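Local coordinates for DNA/RNA-binding protein Alba (Thermoplasma volcanium, PDB 4Z9E) that probably binds double-stranded DNA tightly without sequence specificity, may also bind RNA, and is thought to help compact the archaeal chromosome, at residues A[13-18]-A[53-58]; A[32-37]-A[45-50]. All blocks are in the same frame, centred on the assembly; numbering follows the deposited sequence.

Interaction 1: residues A[13-18]-A[53-58]; sequences PTMNYV and HKFIPD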
ATOM      1  N   PRO A  13      -2.852   5.578 -17.770  1.00 60.78           N
ATOM      2  CA  PRO A  13      -2.690   4.127 -17.708  1.00 58.79           C
ATOM      3  C   PRO A  13      -1.386   3.688 -17.059  1.00 54.56           C
ATOM      4  O   PRO A  13      -0.351   4.342 -17.206  1.00 52.92           O
ATOM      5  CB  PRO A  13      -2.751   3.724 -19.181  1.00 59.46           C
ATOM      6  CG  PRO A  13      -3.780   4.669 -19.725  1.00 56.70           C
ATOM      7  CD  PRO A  13      -3.402   5.986 -19.080  1.00 61.31           C
ATOM      8  N   THR A  14      -1.479   2.584 -16.330  1.00 49.10           N
ATOM      9  CA  THR A  14      -0.428   2.109 -15.457  1.00 49.63           C
ATOM     10  C   THR A  14       0.946   2.034 -16.143  1.00 49.83           C
ATOM     11  O   THR A  14       1.985   2.387 -15.528  1.00 46.42           O
ATOM     12  CB  THR A  14      -0.872   0.747 -14.863  1.00 48.36           C
ATOM     13  OG1 THR A  14      -2.073   0.968 -14.124  1.00 51.31           O
ATOM     14  CG2 THR A  14       0.151   0.155 -13.916  1.00 46.81           C
ATOM     15  N   MET A  15       0.948   1.607 -17.409  1.00 47.87           N
ATOM     16  CA  MET A  15       2.195   1.363 -18.123  1.00 47.61           C
ATOM     17  C   MET A  15       2.984   2.647 -18.364  1.00 49.02           C
ATOM     18  O   MET A  15       4.204   2.600 -18.423  1.00 50.64           O
ATOM     19  CB  MET A  15       1.951   0.618 -19.419  1.00 52.09           C
ATOM     20  CG  MET A  15       1.454  -0.813 -19.212  1.00 63.18           C
ATOM     21  SD  MET A  15       2.593  -1.828 -18.261  1.00 68.77           S
ATOM     22  CE  MET A  15       2.173  -3.461 -18.865  1.00 70.05           C
ATOM     23  N   ASN A  16       2.301   3.786 -18.468  1.00 44.58           N
ATOM     24  CA  ASN A  16       3.008   5.081 -18.485  1.00 52.67           C
ATOM     25  C   ASN A  16       3.953   5.224 -17.326  1.00 50.01           C
ATOM     26  O   ASN A  16       5.100   5.645 -17.490  1.00 53.37           O
ATOM     27  CB  ASN A  16       2.036   6.270 -18.480  1.00 49.73           C
ATOM     28  CG  ASN A  16       1.316   6.402 -19.777  1.00 52.34           C
ATOM     29  OD1 ASN A  16       1.836   7.003 -20.717  1.00 56.55           O
ATOM     30  ND2 ASN A  16       0.164   5.765 -19.880  1.00 54.81           N
ATOM     31  N   TYR A  17       3.466   4.855 -16.146  1.00 49.76           N
ATOM     32  CA  TYR A  17       4.261   5.008 -14.951  1.00 48.56           C
ATOM     33  C   TYR A  17       5.367   3.973 -14.908  1.00 49.04           C
ATOM     34  O   TYR A  17       6.468   4.264 -14.450  1.00 47.97           O
ATOM     35  CB  TYR A  17       3.366   5.000 -13.723  1.00 48.23           C
ATOM     36  CG  TYR A  17       2.327   6.111 -13.756  1.00 48.46           C
ATOM     37  CD1 TYR A  17       2.701   7.455 -13.641  1.00 47.18           C
ATOM     38  CD2 TYR A  17       0.976   5.820 -13.911  1.00 48.86           C
ATOM     39  CE1 TYR A  17       1.745   8.475 -13.690  1.00 47.93           C
ATOM     40  CE2 TYR A  17       0.012   6.830 -13.955  1.00 49.34           C
ATOM     41  CZ  TYR A  17       0.395   8.147 -13.836  1.00 49.77           C
ATOM     42  OH  TYR A  17      -0.590   9.123 -13.862  1.00 57.34           O
ATOM     43  N   VAL A  18       5.091   2.773 -15.422  1.00 52.29           N
ATOM     44  CA  VAL A  18       6.112   1.736 -15.473  1.00 48.11           C
ATOM     45  C   VAL A  18       7.236   2.207 -16.403  1.00 51.37           C
ATOM     46  O   VAL A  18       8.426   2.011 -16.126  1.00 50.77           O
ATOM     47  CB  VAL A  18       5.533   0.390 -15.953  1.00 49.28           C
ATOM     48  CG1 VAL A  18       6.637  -0.657 -16.124  1.00 42.71           C
ATOM     49  CG2 VAL A  18       4.485  -0.128 -14.982  1.00 45.99           C
ATOM     50  N   HIS A  53       8.605  -7.494 -12.133  1.00 56.94           N
ATOM     51  CA  HIS A  53       8.291  -8.786 -12.707  1.00 68.38           C
ATOM     52  C   HIS A  53       8.652  -8.861 -14.162  1.00 70.71           C
ATOM     53  O   HIS A  53       9.320  -9.780 -14.607  1.00 79.41           O
ATOM     54  CB  HIS A  53       6.821  -9.116 -12.469  1.00 71.09           C
ATOM     55  CG  HIS A  53       6.561  -9.720 -11.110  1.00 78.42           C
ATOM     56  ND1 HIS A  53       7.099  -9.214  -9.975  1.00 81.24           N
ATOM     57  CD2 HIS A  53       5.820 -10.834 -10.731  1.00 80.41           C
ATOM     58  CE1 HIS A  53       6.717  -9.956  -8.926  1.00 77.45           C
ATOM     59  NE2 HIS A  53       5.935 -10.952  -9.387  1.00 92.39           N
ATOM     60  N   LYS A  54       8.234  -7.884 -14.936  1.00 74.19           N
ATOM     61  CA  LYS A  54       8.483  -7.995 -16.340  1.00 71.16           C
ATOM     62  C   LYS A  54       9.694  -7.213 -16.797  1.00 65.73           C
ATOM     63  O   LYS A  54      10.389  -7.675 -17.687  1.00 74.76           O
ATOM     64  CB  LYS A  54       7.236  -7.640 -17.139  1.00 73.35           C
ATOM     65  CG  LYS A  54       6.130  -8.681 -17.014  1.00 76.39           C
ATOM     66  CD  LYS A  54       4.799  -7.976 -16.865  1.00 81.98           C
ATOM     67  CE  LYS A  54       3.652  -8.960 -16.763  1.00 87.85           C
ATOM     68  NZ  LYS A  54       2.419  -8.159 -16.524  1.00 92.05           N
ATOM     69  N   PHE A  55       9.983  -6.071 -16.174  1.00 61.08           N
ATOM     70  CA  PHE A  55      10.860  -5.085 -16.823  1.00 56.00           C
ATOM     71  C   PHE A  55      12.207  -4.721 -16.203  1.00 55.41           C
ATOM     72  O   PHE A  55      13.131  -4.449 -16.929  1.00 62.37           O
ATOM     73  CB  PHE A  55      10.067  -3.842 -17.165  1.00 53.06           C
ATOM     74  CG  PHE A  55       8.834  -4.126 -17.960  1.00 52.82           C
ATOM     75  CD1 PHE A  55       8.915  -4.399 -19.323  1.00 54.72           C
ATOM     76  CD2 PHE A  55       7.591  -4.130 -17.355  1.00 54.19           C
ATOM     77  CE1 PHE A  55       7.773  -4.659 -20.068  1.00 51.38           C
ATOM     78  CE2 PHE A  55       6.446  -4.390 -18.091  1.00 56.26           C
ATOM     79  CZ  PHE A  55       6.536  -4.655 -19.450  1.00 57.76           C
ATOM     80  N   ILE A  56      12.333  -4.698 -14.886  1.00 59.00           N
ATOM     81  CA  ILE A  56      13.644  -4.556 -14.262  1.00 54.63           C
ATOM     82  C   ILE A  56      13.768  -5.723 -13.285  1.00 57.57           C
ATOM     83  O   ILE A  56      13.592  -5.544 -12.098  1.00 61.83           O
ATOM     84  CB  ILE A  56      13.790  -3.222 -13.507  1.00 57.99           C
ATOM     85  CG1 ILE A  56      13.310  -2.019 -14.353  1.00 61.17           C
ATOM     86  CG2 ILE A  56      15.218  -3.032 -13.018  1.00 53.03           C
ATOM     87  CD1 ILE A  56      14.224  -1.650 -15.504  1.00 66.82           C
ATOM     88  N   PRO A  57      14.064  -6.934 -13.790  1.00 60.37           N
ATOM     89  CA  PRO A  57      14.004  -8.160 -12.966  1.00 62.73           C
ATOM     90  C   PRO A  57      14.821  -8.124 -11.680  1.00 58.80           C
ATOM     91  O   PRO A  57      14.579  -8.923 -10.777  1.00 71.07           O
ATOM     92  CB  PRO A  57      14.545  -9.243 -13.908  1.00 61.62           C
ATOM     93  CG  PRO A  57      14.229  -8.721 -15.274  1.00 64.64           C
ATOM     94  CD  PRO A  57      14.466  -7.234 -15.177  1.00 56.57           C
ATOM     95  N   ASP A  58      15.767  -7.201 -11.611  1.00 57.66           N
ATOM     96  CA  ASP A  58      16.663  -7.019 -10.468  1.00 64.89           C
ATOM     97  C   ASP A  58      16.279  -5.850  -9.521  1.00 69.88           C
ATOM     98  O   ASP A  58      17.055  -5.492  -8.630  1.00 69.36           O
ATOM     99  CB  ASP A  58      18.059  -6.746 -11.015  1.00 70.52           C
ATOM    100  CG  ASP A  58      18.069  -5.600 -12.042  1.00 78.74           C
ATOM    101  OD1 ASP A  58      17.315  -5.675 -13.042  1.00 86.66           O
ATOM    102  OD2 ASP A  58      18.830  -4.624 -11.856  1.00 78.90           O
TER
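V18 meets the F55 ring obliquely with its CG1 methyl, and the methyl end of M15 lies near the same ring. V18 CG1 lies 3.8 Å from F55 CD2, the ring carbon nearest to it. The two side chains cross at about a right angle. CG1 is the branch of V18 that stands anti to its own backbone nitrogen (chi1 175°). The contact with M15 is looser, with CE of M15 4.4 Å from CE2 of F55. M15 starts off to one side, and its bent chain brings the terminal methyl near CE2. M15 and F55 are exposed, whereas V18 is buried. K54 CB sits over one face of F55, offset toward the rim.

The contact joins the start of helix 14-25 to the end of helix 41-55. These are the two helices of the Alba fold, which pack side by side on one face of the sheet. No hydrogen bond crosses between the segments, so apolar packing alone joins them here. The start of helix 14-25 is tied down locally. P13 O accepts from both N16 N and N16 ND2, on the same face of its carbonyl plane, and the ND2 bond is 3.1 Å long. F55 also packs on V22, one turn after V18 in helix 14-25, and V18 touches T51.

Interaction 2: residues A[32-37]-A[45-50]; sequences IIIKAR and VDVAEI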
ATOM      1  N   ILE A  32      14.599   5.120  -7.251  1.00 67.46           N
ATOM      2  CA  ILE A  32      13.364   5.731  -7.732  1.00 63.01           C
ATOM      3  C   ILE A  32      12.293   5.678  -6.638  1.00 62.82           C
ATOM      4  O   ILE A  32      12.186   4.682  -5.907  1.00 54.82           O
ATOM      5  CB  ILE A  32      12.871   5.085  -9.038  1.00 67.92           C
ATOM      6  CG1 ILE A  32      13.674   5.622 -10.220  1.00 75.22           C
ATOM      7  CG2 ILE A  32      11.400   5.381  -9.310  1.00 62.73           C
ATOM      8  CD1 ILE A  32      14.949   4.848 -10.480  1.00 79.85           C
ATOM      9  N   ILE A  33      11.551   6.784  -6.521  1.00 57.48           N
ATOM     10  CA  ILE A  33      10.467   6.939  -5.580  1.00 55.65           C
ATOM     11  C   ILE A  33       9.141   6.958  -6.321  1.00 56.79           C
ATOM     12  O   ILE A  33       8.898   7.822  -7.167  1.00 58.07           O
ATOM     13  CB  ILE A  33      10.546   8.304  -4.861  1.00 64.69           C
ATOM     14  CG1 ILE A  33      11.920   8.539  -4.198  1.00 68.30           C
ATOM     15  CG2 ILE A  33       9.355   8.484  -3.919  1.00 67.91           C
ATOM     16  CD1 ILE A  33      12.136   7.854  -2.864  1.00 68.73           C
ATOM     17  N   ILE A  34       8.256   6.044  -5.962  1.00 53.78           N
ATOM     18  CA  ILE A  34       6.898   6.088  -6.467  1.00 53.79           C
ATOM     19  C   ILE A  34       5.983   6.560  -5.334  1.00 55.11           C
ATOM     20  O   ILE A  34       6.057   6.042  -4.214  1.00 57.91           O
ATOM     21  CB  ILE A  34       6.458   4.693  -6.949  1.00 54.68           C
ATOM     22  CG1 ILE A  34       7.415   4.188  -8.031  1.00 55.21           C
ATOM     23  CG2 ILE A  34       5.019   4.729  -7.434  1.00 52.71           C
ATOM     24  CD1 ILE A  34       7.478   2.678  -8.140  1.00 55.67           C
ATOM     25  N   LYS A  35       5.107   7.509  -5.637  1.00 52.10           N
ATOM     26  CA  LYS A  35       4.262   8.152  -4.635  1.00 52.07           C
ATOM     27  C   LYS A  35       2.820   8.221  -5.113  1.00 49.21           C
ATOM     28  O   LYS A  35       2.572   8.579  -6.250  1.00 51.73           O
ATOM     29  CB  LYS A  35       4.790   9.565  -4.332  1.00 58.39           C
ATOM     30  CG  LYS A  35       4.034  10.320  -3.244  1.00 74.64           C
ATOM     31  CD  LYS A  35       4.575  10.057  -1.830  1.00 84.38           C
ATOM     32  CE  LYS A  35       3.460   9.993  -0.774  1.00 75.77           C
ATOM     33  NZ  LYS A  35       2.433  11.076  -0.890  1.00 79.77           N
ATOM     34  N   ALA A  36       1.871   7.873  -4.243  1.00 48.23           N
ATOM     35  CA  ALA A  36       0.454   7.967  -4.558  1.00 43.98           C
ATOM     36  C   ALA A  36      -0.397   8.212  -3.306  1.00 46.21           C
ATOM     37  O   ALA A  36       0.036   7.918  -2.195  1.00 45.59           O
ATOM     38  CB  ALA A  36      -0.013   6.687  -5.252  1.00 46.44           C
ATOM     39  N   ARG A  37      -1.626   8.684  -3.508  1.00 44.44           N
ATOM     40  CA  ARG A  37      -2.557   9.020  -2.447  1.00 47.15           C
ATOM     41  C   ARG A  37      -3.928   8.425  -2.745  1.00 44.28           C
ATOM     42  O   ARG A  37      -4.343   8.336  -3.907  1.00 39.46           O
ATOM     43  CB  ARG A  37      -2.760  10.541  -2.372  1.00 52.92           C
ATOM     44  CG  ARG A  37      -1.534  11.395  -2.145  1.00 60.89           C
ATOM     45  CD  ARG A  37      -2.015  12.729  -1.597  1.00 72.15           C
ATOM     46  NE  ARG A  37      -1.390  13.876  -2.234  1.00 77.75           N
ATOM     47  CZ  ARG A  37      -1.735  14.348  -3.432  1.00 86.55           C
ATOM     48  NH1 ARG A  37      -2.693  13.755  -4.137  1.00 83.20           N
ATOM     49  NH2 ARG A  37      -1.114  15.413  -3.934  1.00 88.48           N
ATOM     50  N   VAL A  45       1.211   0.368  -6.225  1.00 43.04           N
ATOM     51  CA  VAL A  45       1.687  -0.998  -5.947  1.00 42.26           C
ATOM     52  C   VAL A  45       1.796  -1.802  -7.237  1.00 40.19           C
ATOM     53  O   VAL A  45       2.837  -2.405  -7.484  1.00 44.78           O
ATOM     54  CB  VAL A  45       0.811  -1.747  -4.911  1.00 44.79           C
ATOM     55  CG1 VAL A  45       1.325  -3.170  -4.700  1.00 43.48           C
ATOM     56  CG2 VAL A  45       0.841  -1.019  -3.567  1.00 43.25           C
ATOM     57  N   ASP A  46       0.749  -1.787  -8.062  1.00 38.86           N
ATOM     58  CA  ASP A  46       0.819  -2.349  -9.423  1.00 44.54           C
ATOM     59  C   ASP A  46       2.052  -1.891 -10.222  1.00 47.10           C
ATOM     60  O   ASP A  46       2.771  -2.735 -10.799  1.00 50.33           O
ATOM     61  CB  ASP A  46      -0.444  -2.026 -10.252  1.00 47.05           C
ATOM     62  CG  ASP A  46      -1.730  -2.656  -9.694  1.00 61.41           C
ATOM     63  OD1 ASP A  46      -1.697  -3.592  -8.842  1.00 60.11           O
ATOM     64  OD2 ASP A  46      -2.813  -2.195 -10.137  1.00 64.46           O
ATOM     65  N   VAL A  47       2.282  -0.571 -10.282  1.00 45.09           N
ATOM     66  CA  VAL A  47       3.399  -0.024 -11.039  1.00 43.24           C
ATOM     67  C   VAL A  47       4.688  -0.670 -10.597  1.00 43.62           C
ATOM     68  O   VAL A  47       5.454  -1.135 -11.423  1.00 50.69           O
ATOM     69  CB  VAL A  47       3.517   1.511 -10.914  1.00 40.52           C
ATOM     70  CG1 VAL A  47       4.888   2.000 -11.359  1.00 33.67           C
ATOM     71  CG2 VAL A  47       2.414   2.184 -11.711  1.00 38.91           C
ATOM     72  N   ALA A  48       4.912  -0.723  -9.294  1.00 45.36           N
ATOM     73  CA  ALA A  48       6.141  -1.320  -8.766  1.00 49.09           C
ATOM     74  C   ALA A  48       6.207  -2.815  -8.977  1.00 50.27           C
ATOM     75  O   ALA A  48       7.289  -3.363  -9.113  1.00 54.05           O
ATOM     76  CB  ALA A  48       6.322  -1.008  -7.278  1.00 46.00           C
ATOM     77  N   GLU A  49       5.070  -3.488  -8.957  1.00 47.51           N
ATOM     78  CA  GLU A  49       5.103  -4.936  -9.086  1.00 52.59           C
ATOM     79  C   GLU A  49       5.300  -5.376 -10.535  1.00 53.31           C
ATOM     80  O   GLU A  49       6.027  -6.322 -10.811  1.00 52.66           O
ATOM     81  CB  GLU A  49       3.868  -5.567  -8.466  1.00 52.12           C
ATOM     82  CG  GLU A  49       3.973  -5.636  -6.957  1.00 52.96           C
ATOM     83  CD  GLU A  49       4.819  -6.816  -6.514  1.00 57.81           C
ATOM     84  OE1 GLU A  49       4.463  -7.947  -6.878  1.00 59.76           O
ATOM     85  OE2 GLU A  49       5.845  -6.643  -5.821  1.00 61.96           O
ATOM     86  N   ILE A  50       4.685  -4.656 -11.458  1.00 50.20           N
ATOM     87  CA  ILE A  50       4.877  -4.939 -12.872  1.00 53.75           C
ATOM     88  C   ILE A  50       6.330  -4.703 -13.240  1.00 53.40           C
ATOM     89  O   ILE A  50       6.965  -5.516 -13.932  1.00 52.94           O
ATOM     90  CB  ILE A  50       3.981  -4.039 -13.741  1.00 49.66           C
ATOM     91  CG1 ILE A  50       2.544  -4.485 -13.620  1.00 50.41           C
ATOM     92  CG2 ILE A  50       4.390  -4.102 -15.194  1.00 49.44           C
ATOM     93  CD1 ILE A  50       1.565  -3.407 -14.017  1.00 47.36           C
TER
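I34 touches the helix through its terminal methyl alone. CD1 lies 4.0 Å from A48 CB and 4.2 Å from CG1 of V47, so one methyl meets two neighbouring helix residues. The side chain runs out from the strand with CG1 beside the backbone nitrogen (chi1 -58°), and the next torsion is roughly extended (chi2 154°). This carries CD1 across to the helix. I34 and V47 meet at a slant. A48 offers only CB, and its CA lies 7.8 Å from the CA of I34. All three residues are buried, and no hydrogen bond crosses the contact.

Around this core, I34 also packs on A44, one turn earlier in the helix, and on L87 and V9. V47 is flanked by T14 and Y17 of helix 14-25. On the same helix, E49 OE2 makes a salt bridge to R52 and a hydrogen bond to Y61, while OE1 is hydrogen-bonded to T68 of the second subunit. Strand 31-37 lies between strands 6-8 and 80-88, with backbone hydrogen bonds from I34 to I85 and from I33 to I7. Helix 41-55 thus rests on an inner strand of the sheet, with helix 14-25 beside it.

In the fold
Interactions 1 and 2 share helix 41-55 and have centres 9 Å apart. The segments of interaction 2 both lie between those of interaction 1 in the sequence. The contact of 32-37 with 45-50 is buried, its centre about 3 Å from the centre of the chain. That of 13-18 with 53-58 is partly buried, with its centre about 11 Å out. They touch directly: Y17 CB lies 3.6 Å from V47 CG2, and F55 CE2 lies 3.6 Å from I50 CG2. In V47, CG1 reaches I34, while CG2 makes the closest approaches to Y17 and T14. Helix 41-55 is packed against both the sheet and its neighbour helix 14-25. No DNA is present in this structure.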